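Local structure of avidin-related protein 2 (Gallus gallus, 1WBI) at residues K97-L102 / I112-G117; R5-T10 / C84-S89. The protein binds biotin inside an eight-stranded beta-barrel of the avidin family and assembles as a tetramer of four identical chains. All blocks are in the same frame, centred on the assembly; numbering follows the deposited sequence. Where two conformers were deposited one is given.

Contact 1 (K97-L102 / I112-G117). With BTN (biotin), chain I.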
loop_
_atom_site.group_PDB
_atom_site.type_symbol
_atom_site.label_atom_id
_atom_site.label_comp_id
_atom_site.label_asym_id
_atom_site.label_seq_id
_atom_site.Cartn_x
_atom_site.Cartn_y
_atom_site.Cartn_z
ATOM N N LYS A 97 0.289 -3.444 -8.882
ATOM C CA LYS A 97 0.576 -2.531 -7.797
ATOM C C LYS A 97 2.032 -2.723 -7.431
ATOM O O LYS A 97 2.605 -3.804 -7.626
ATOM C CB LYS A 97 -0.359 -2.740 -6.616
ATOM C CG LYS A 97 -1.758 -2.235 -7.053
ATOM C CD LYS A 97 -2.931 -2.520 -6.239
ATOM C CE LYS A 97 -4.237 -1.956 -6.793
ATOM N NZ LYS A 97 -3.825 -0.475 -7.686
ATOM N N TRP A 98 2.648 -1.669 -6.916
ATOM C CA TRP A 98 4.062 -1.677 -6.616
ATOM C C TRP A 98 4.370 -1.006 -5.315
ATOM O O TRP A 98 3.605 -0.150 -4.819
ATOM C CB TRP A 98 4.912 -1.064 -7.777
ATOM C CG TRP A 98 4.565 0.336 -8.208
ATOM C CD1 TRP A 98 3.880 0.673 -9.336
ATOM C CD2 TRP A 98 4.901 1.563 -7.555
ATOM N NE1 TRP A 98 3.752 2.047 -9.415
ATOM C CE2 TRP A 98 4.399 2.611 -8.344
ATOM C CE3 TRP A 98 5.655 1.881 -6.420
ATOM C CZ2 TRP A 98 4.545 3.976 -7.969
ATOM C CZ3 TRP A 98 5.819 3.199 -6.071
ATOM C CH2 TRP A 98 5.267 4.250 -6.853
ATOM N N LEU A 99 5.533 -1.389 -4.792
ATOM C CA LEU A 99 6.164 -0.729 -3.643
ATOM C C LEU A 99 7.608 -0.366 -4.071
ATOM O O LEU A 99 8.307 -1.199 -4.687
ATOM C CB LEU A 99 6.234 -1.656 -2.421
ATOM C CG LEU A 99 4.911 -2.163 -1.857
ATOM C CD1 LEU A 99 5.200 -3.230 -0.787
ATOM C CD2 LEU A 99 4.138 -1.087 -1.266
ATOM N N GLN A 100 8.003 0.869 -3.776
ATOM C CA GLN A 100 9.370 1.317 -4.020
ATOM C C GLN A 100 9.980 1.594 -2.659
ATOM O O GLN A 100 9.488 2.412 -1.904
ATOM C CB GLN A 100 9.442 2.568 -4.891
ATOM C CG GLN A 100 10.893 2.986 -5.078
ATOM C CD GLN A 100 11.072 4.261 -5.851
ATOM O OE1 GLN A 100 10.101 4.921 -6.174
ATOM N NE2 GLN A 100 12.338 4.656 -6.078
ATOM N N ARG A 101 11.066 0.887 -2.350
ATOM C CA ARG A 101 11.844 1.086 -1.155
ATOM C C ARG A 101 13.011 2.034 -1.355
ATOM O O ARG A 101 13.869 1.798 -2.205
ATOM C CB ARG A 101 12.384 -0.256 -0.630
ATOM C CG ARG A 101 13.328 -0.116 0.575
ATOM C CD ARG A 101 12.591 0.232 1.809
ATOM N NE ARG A 101 13.429 0.687 2.881
ATOM C CZ ARG A 101 13.180 0.544 4.171
ATOM N NH1 ARG A 101 12.112 -0.124 4.580
ATOM N NH2 ARG A 101 13.988 1.078 5.063
ATOM N N LEU A 102 13.053 3.076 -0.541
ATOM C CA LEU A 102 14.202 3.982 -0.490
ATOM C C LEU A 102 15.141 3.536 0.630
ATOM O O LEU A 102 14.731 2.941 1.638
ATOM C CB LEU A 102 13.764 5.418 -0.223
ATOM C CG LEU A 102 12.875 6.035 -1.303
ATOM C CD1 LEU A 102 12.305 7.364 -0.832
ATOM C CD2 LEU A 102 13.674 6.218 -2.567
ATOM N N ILE A 112 9.510 6.145 6.788
ATOM C CA ILE A 112 9.398 7.078 5.657
ATOM C C ILE A 112 9.707 6.426 4.287
ATOM O O ILE A 112 9.515 7.058 3.230
ATOM C CB ILE A 112 10.381 8.272 5.871
ATOM C CG1 ILE A 112 9.830 9.535 5.213
ATOM C CG2 ILE A 112 11.759 7.952 5.381
ATOM C CD1 ILE A 112 10.691 10.804 5.481
ATOM N N ALA A 113 10.215 5.189 4.313
ATOM C CA ALA A 113 10.985 4.621 3.202
ATOM C C ALA A 113 10.226 3.893 2.130
ATOM O O ALA A 113 10.861 3.459 1.180
ATOM C CB ALA A 113 12.090 3.746 3.766
ATOM N N THR A 114 8.910 3.704 2.247
ATOM C CA THR A 114 8.195 2.892 1.250
ATOM C C THR A 114 7.063 3.632 0.556
ATOM O O THR A 114 6.061 3.959 1.163
ATOM C CB THR A 114 7.680 1.566 1.863
ATOM O OG1 THR A 114 8.767 0.901 2.540
ATOM C CG2 THR A 114 7.165 0.677 0.770
ATOM N N ARG A 115 7.249 3.890 -0.739
ATOM C CA ARG A 115 6.206 4.415 -1.572
ATOM C C ARG A 115 5.363 3.302 -2.157
ATOM O O ARG A 115 5.859 2.195 -2.412
ATOM C CB ARG A 115 6.807 5.115 -2.797
ATOM C CG ARG A 115 7.492 6.378 -2.611
ATOM C CD ARG A 115 7.753 6.982 -4.033
ATOM N NE ARG A 115 8.546 8.123 -3.760
ATOM C CZ ARG A 115 9.789 8.324 -4.154
ATOM N NH1 ARG A 115 10.409 7.468 -4.959
ATOM N NH2 ARG A 115 10.374 9.427 -3.752
ATOM N N VAL A 116 4.089 3.588 -2.424
ATOM C CA VAL A 116 3.123 2.647 -3.007
ATOM C C VAL A 116 2.495 3.266 -4.263
ATOM O O VAL A 116 2.239 4.472 -4.297
ATOM C CB VAL A 116 2.040 2.205 -1.981
ATOM C CG1 VAL A 116 1.124 3.405 -1.585
ATOM C CG2 VAL A 116 1.240 1.044 -2.496
ATOM N N GLY A 117 2.198 2.468 -5.261
ATOM C CA GLY A 117 1.432 2.925 -6.416
ATOM C C GLY A 117 0.996 1.779 -7.301
ATOM O O GLY A 117 0.912 0.611 -6.877
HETATM C C11 BTN I . 14.628 5.513 -8.368
HETATM O O11 BTN I . 15.689 5.622 -7.680
HETATM O O12 BTN I . 13.796 6.463 -8.353
HETATM C C10 BTN I . 14.448 4.250 -9.143
HETATM C C9 BTN I . 13.322 4.296 -10.146
HETATM C C8 BTN I . 11.934 4.072 -9.506
HETATM C C7 BTN I . 10.861 4.036 -10.602
HETATM C C2 BTN I . 9.415 3.701 -10.115
HETATM S S1 BTN I . 9.155 2.018 -9.740
HETATM C C6 BTN I . 7.387 2.338 -9.608
HETATM C C5 BTN I . 7.059 3.317 -10.726
HETATM N N1 BTN I . 6.729 2.623 -11.933
HETATM C C3 BTN I . 7.634 2.914 -12.870
HETATM O O3 BTN I . 7.571 2.414 -14.106
HETATM N N2 BTN I . 8.581 3.676 -12.432
HETATM C C4 BTN I . 8.317 4.104 -11.088
HETATM O O HOH W 1 9.892 -1.539 3.150
#
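The biotin pocket of the avidin barrel has part of its wall here, where W98 and Q100 of strand 92-101 face the ligand; G117 of strand 114-123 backs the W98 ring and R115 lies alongside Q100. The W98 indole is sandwiched: biotin C6 lies 3.3 Å from W98 CE2 over one face, while the G117 backbone covers the opposite face. There G117 CA makes a CH-pi contact, 3.8 Å from the centroid of the six-membered ring. With chi1 at 56°, W98 CG sits between its own backbone N and carbonyl carbon, a setting that swings the ring across to G117. An alanine in place of W98 would probably leave biotin C6 without the ring it rests on and G117 CA without its CH-pi partner.

These are neighbouring antiparallel strands in the up-and-down meander of the closed barrel. W98–G117 and Q100–R115 are hydrogen-bonded pairs, L99–V116 and R101–T114 non-hydrogen-bonded ones, and the ladder ends with L102 N to A113 O at 2.8 Å, nearly straight at 176°. Between the extended side chains, R115 NH1 donates to Q100 OE1 at 2.8 Å; the acceptor lies in the guanidinium plane, but the donor stands above the amide plane. R115 also forms a salt bridge with D42, and Q100 NE2, bonded to S76 OG, reaches biotin O12 only weakly at 3.3 Å.

On the other face of the sheet, L99 CD2 packs on V116 CG2. A113 CB sits over the centre of the R101 guanidinium, 3.4 Å from R101 CZ, and a water links R101 NH1 to T114 OG1. R101 is paired with D110 too and is bonded to Q83 of the second subunit, while W111 of the third packs on W98.

Contact 2 (R5-T10 / C84-S89); sequences RKCSLT and CFVDRS
The disulfide between C7 and C84 fastens the loop ahead of the first barrel strand to strand 77-86, with C7 SG to C84 SG at 2.1 Å and chi3 of -78°. Both CA-CB bonds point across the contact. C84 SG lies anti to its backbone N (chi1 -174°), extending toward the loop. The covalent link brings C7 CB to 3.6 Å from C84 CB. Tight packing continues at V86, two residues on and on the same side of the strand, which sets V86 CG2 against C7 SG at 3.3 Å. Around this buried disulfide, C7 also packs on P63 and C84 on L94.

The loop side is shaped by a type II beta turn from R5 to S8, closed by S8 N to R5 O at 3.2 Å, which places K6 and C7 at its two central positions. The disulfide ties this N-terminal loop to a strand of the avidin barrel far along the chain, as the intrachain disulfide of avidin does. Polar bonds from outside hold C7 on its backbone as well, its N to E92 and its O to Q56.

Toward solvent the contact thins. K6 offers little more than its CB, with K6 CB 3.9 Å from V86 CG2, before its chain bends away and the ammonium reaches the G90 carbonyl. Past V86 the chain leaves the strand into an exposed loop that bonds within itself instead of meeting the segment 5-10: D87 OD1 accepts from K91 N and, in one of two conformers of S89, from S89 OG.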
loop_
_atom_site.group_PDB
_atom_site.type_symbol
_atom_site.label_atom_id
_atom_site.label_comp_id
_atom_site.label_asym_id
_atom_site.label_seq_id
_atom_site.Cartn_x
_atom_site.Cartn_y
_atom_site.Cartn_z
ATOM N N ARG A 5 1.956 -18.366 -25.628
ATOM C CA ARG A 5 0.673 -18.236 -24.953
ATOM C C ARG A 5 0.403 -16.794 -24.572
ATOM O O ARG A 5 1.322 -16.054 -24.210
ATOM C CB ARG A 5 0.670 -19.020 -23.623
ATOM C CG ARG A 5 0.202 -20.428 -23.688
ATOM C CD ARG A 5 0.377 -21.106 -22.377
ATOM N NE ARG A 5 -0.488 -20.579 -21.313
ATOM C CZ ARG A 5 -1.366 -21.296 -20.612
ATOM N NH1 ARG A 5 -1.571 -22.586 -20.869
ATOM N NH2 ARG A 5 -2.093 -20.701 -19.675
ATOM N N LYS A 6 -0.861 -16.414 -24.571
ATOM C CA LYS A 6 -1.274 -15.151 -23.945
ATOM C C LYS A 6 -0.865 -15.166 -22.475
ATOM O O LYS A 6 -0.956 -16.190 -21.804
ATOM C CB LYS A 6 -2.788 -14.957 -24.075
ATOM C CG LYS A 6 -3.286 -14.756 -25.489
ATOM C CD LYS A 6 -2.780 -13.491 -26.168
ATOM C CE LYS A 6 -3.390 -13.342 -27.556
ATOM N NZ LYS A 6 -3.092 -11.962 -28.067
ATOM N N CYS A 7 -0.437 -14.025 -21.975
ATOM C CA CYS A 7 0.001 -13.866 -20.582
ATOM C C CYS A 7 1.244 -14.679 -20.200
ATOM O O CYS A 7 1.544 -14.861 -19.000
ATOM C CB CYS A 7 -1.159 -14.077 -19.596
ATOM S SG CYS A 7 -2.356 -12.804 -19.672
ATOM N N SER A 8 2.018 -15.125 -21.190
ATOM C CA SER A 8 3.452 -15.402 -20.939
ATOM C C SER A 8 4.107 -14.050 -20.865
ATOM O O SER A 8 3.900 -13.203 -21.730
ATOM C CB SER A 8 4.103 -16.206 -22.060
ATOM O OG SER A 8 5.489 -16.361 -21.811
ATOM N N LEU A 9 4.842 -13.779 -19.805
ATOM C CA LEU A 9 5.387 -12.439 -19.635
ATOM C C LEU A 9 6.554 -12.162 -20.591
ATOM O O LEU A 9 6.868 -10.995 -20.805
ATOM C CB LEU A 9 5.823 -12.230 -18.197
ATOM C CG LEU A 9 4.611 -12.218 -17.267
ATOM C CD1 LEU A 9 5.090 -12.103 -15.876
ATOM C CD2 LEU A 9 3.659 -11.072 -17.656
ATOM N N THR A 10 7.141 -13.207 -21.162
ATOM C CA THR A 10 8.137 -13.059 -22.229
ATOM C C THR A 10 7.689 -12.018 -23.231
ATOM O O THR A 10 6.587 -12.094 -23.797
ATOM C CB THR A 10 8.378 -14.403 -22.960
ATOM O OG1 THR A 10 8.822 -15.377 -22.018
ATOM C CG2 THR A 10 9.442 -14.254 -24.079
ATOM N N CYS A 84 -2.305 -10.777 -15.028
ATOM C CA CYS A 84 -2.411 -10.613 -16.470
ATOM C C CYS A 84 -3.797 -11.041 -16.919
ATOM O O CYS A 84 -4.206 -12.166 -16.602
ATOM C CB CYS A 84 -1.359 -11.451 -17.183
ATOM S SG CYS A 84 -1.323 -11.139 -18.994
ATOM N N PHE A 85 -4.548 -10.117 -17.498
ATOM C CA PHE A 85 -5.869 -10.365 -18.034
ATOM C C PHE A 85 -5.859 -10.417 -19.546
ATOM O O PHE A 85 -5.038 -9.745 -20.174
ATOM C CB PHE A 85 -6.819 -9.310 -17.528
ATOM C CG PHE A 85 -7.010 -9.321 -16.039
ATOM C CD1 PHE A 85 -7.898 -10.218 -15.429
ATOM C CD2 PHE A 85 -6.326 -8.434 -15.243
ATOM C CE1 PHE A 85 -8.081 -10.207 -14.062
ATOM C CE2 PHE A 85 -6.510 -8.382 -13.885
ATOM C CZ PHE A 85 -7.380 -9.287 -13.264
ATOM N N VAL A 86 -6.773 -11.194 -20.105
ATOM C CA VAL A 86 -6.883 -11.324 -21.568
ATOM C C VAL A 86 -8.345 -11.098 -21.931
ATOM O O VAL A 86 -9.195 -11.833 -21.455
ATOM C CB VAL A 86 -6.460 -12.713 -22.059
ATOM C CG1 VAL A 86 -6.458 -12.741 -23.587
ATOM C CG2 VAL A 86 -5.099 -13.093 -21.547
ATOM N N ASP A 87 -8.652 -10.094 -22.753
ATOM C CA ASP A 87 -10.016 -9.880 -23.179
ATOM C C ASP A 87 -10.367 -10.807 -24.369
ATOM O O ASP A 87 -9.523 -11.535 -24.867
ATOM C CB ASP A 87 -10.318 -8.366 -23.397
ATOM C CG ASP A 87 -9.739 -7.792 -24.647
ATOM O OD1 ASP A 87 -9.359 -8.543 -25.578
ATOM O OD2 ASP A 87 -9.735 -6.523 -24.727
ATOM N N ARG A 88 -11.624 -10.781 -24.796
ATOM C CA ARG A 88 -12.074 -11.706 -25.829
ATOM C C ARG A 88 -11.382 -11.497 -27.175
ATOM O O ARG A 88 -11.325 -12.426 -27.979
ATOM C CB ARG A 88 -13.584 -11.619 -25.990
ATOM C CG ARG A 88 -14.058 -10.335 -26.616
ATOM C CD ARG A 88 -15.398 -10.532 -27.308
ATOM N NE ARG A 88 -16.163 -9.283 -27.331
ATOM C CZ ARG A 88 -16.898 -8.825 -26.323
ATOM N NH1 ARG A 88 -16.976 -9.498 -25.168
ATOM N NH2 ARG A 88 -17.558 -7.678 -26.466
ATOM N N SER A 89 -10.818 -10.312 -27.392
ATOM C CA SER A 89 -10.078 -9.993 -28.621
ATOM C C SER A 89 -8.613 -10.399 -28.534
ATOM O O SER A 89 -7.854 -10.186 -29.484
ATOM C CB SER A 89 -10.137 -8.500 -28.893
ATOM O OG SER A 89 -9.182 -7.794 -28.111
#

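How the contacts relate
Contact 1 and contact 2 sit on opposite sides of the chain's centre, their centres about 27 Å apart and their nearest atoms about 10 Å. They nevertheless share one sheet: strand 77-86, which carries C84, is the barrel neighbour of strand 92-101, which carries W98. Contact 1 is almost wholly buried, at the biotin pocket and the subunit interfaces, and rests on a strand-to-strand ladder with aromatic and charged groups added. Contact 2 has a buried sulfur centre but an exposed fringe, touches other subunits little, and relies on a covalent bond plus a few apolar atoms where a loop, not a strand, is the partner.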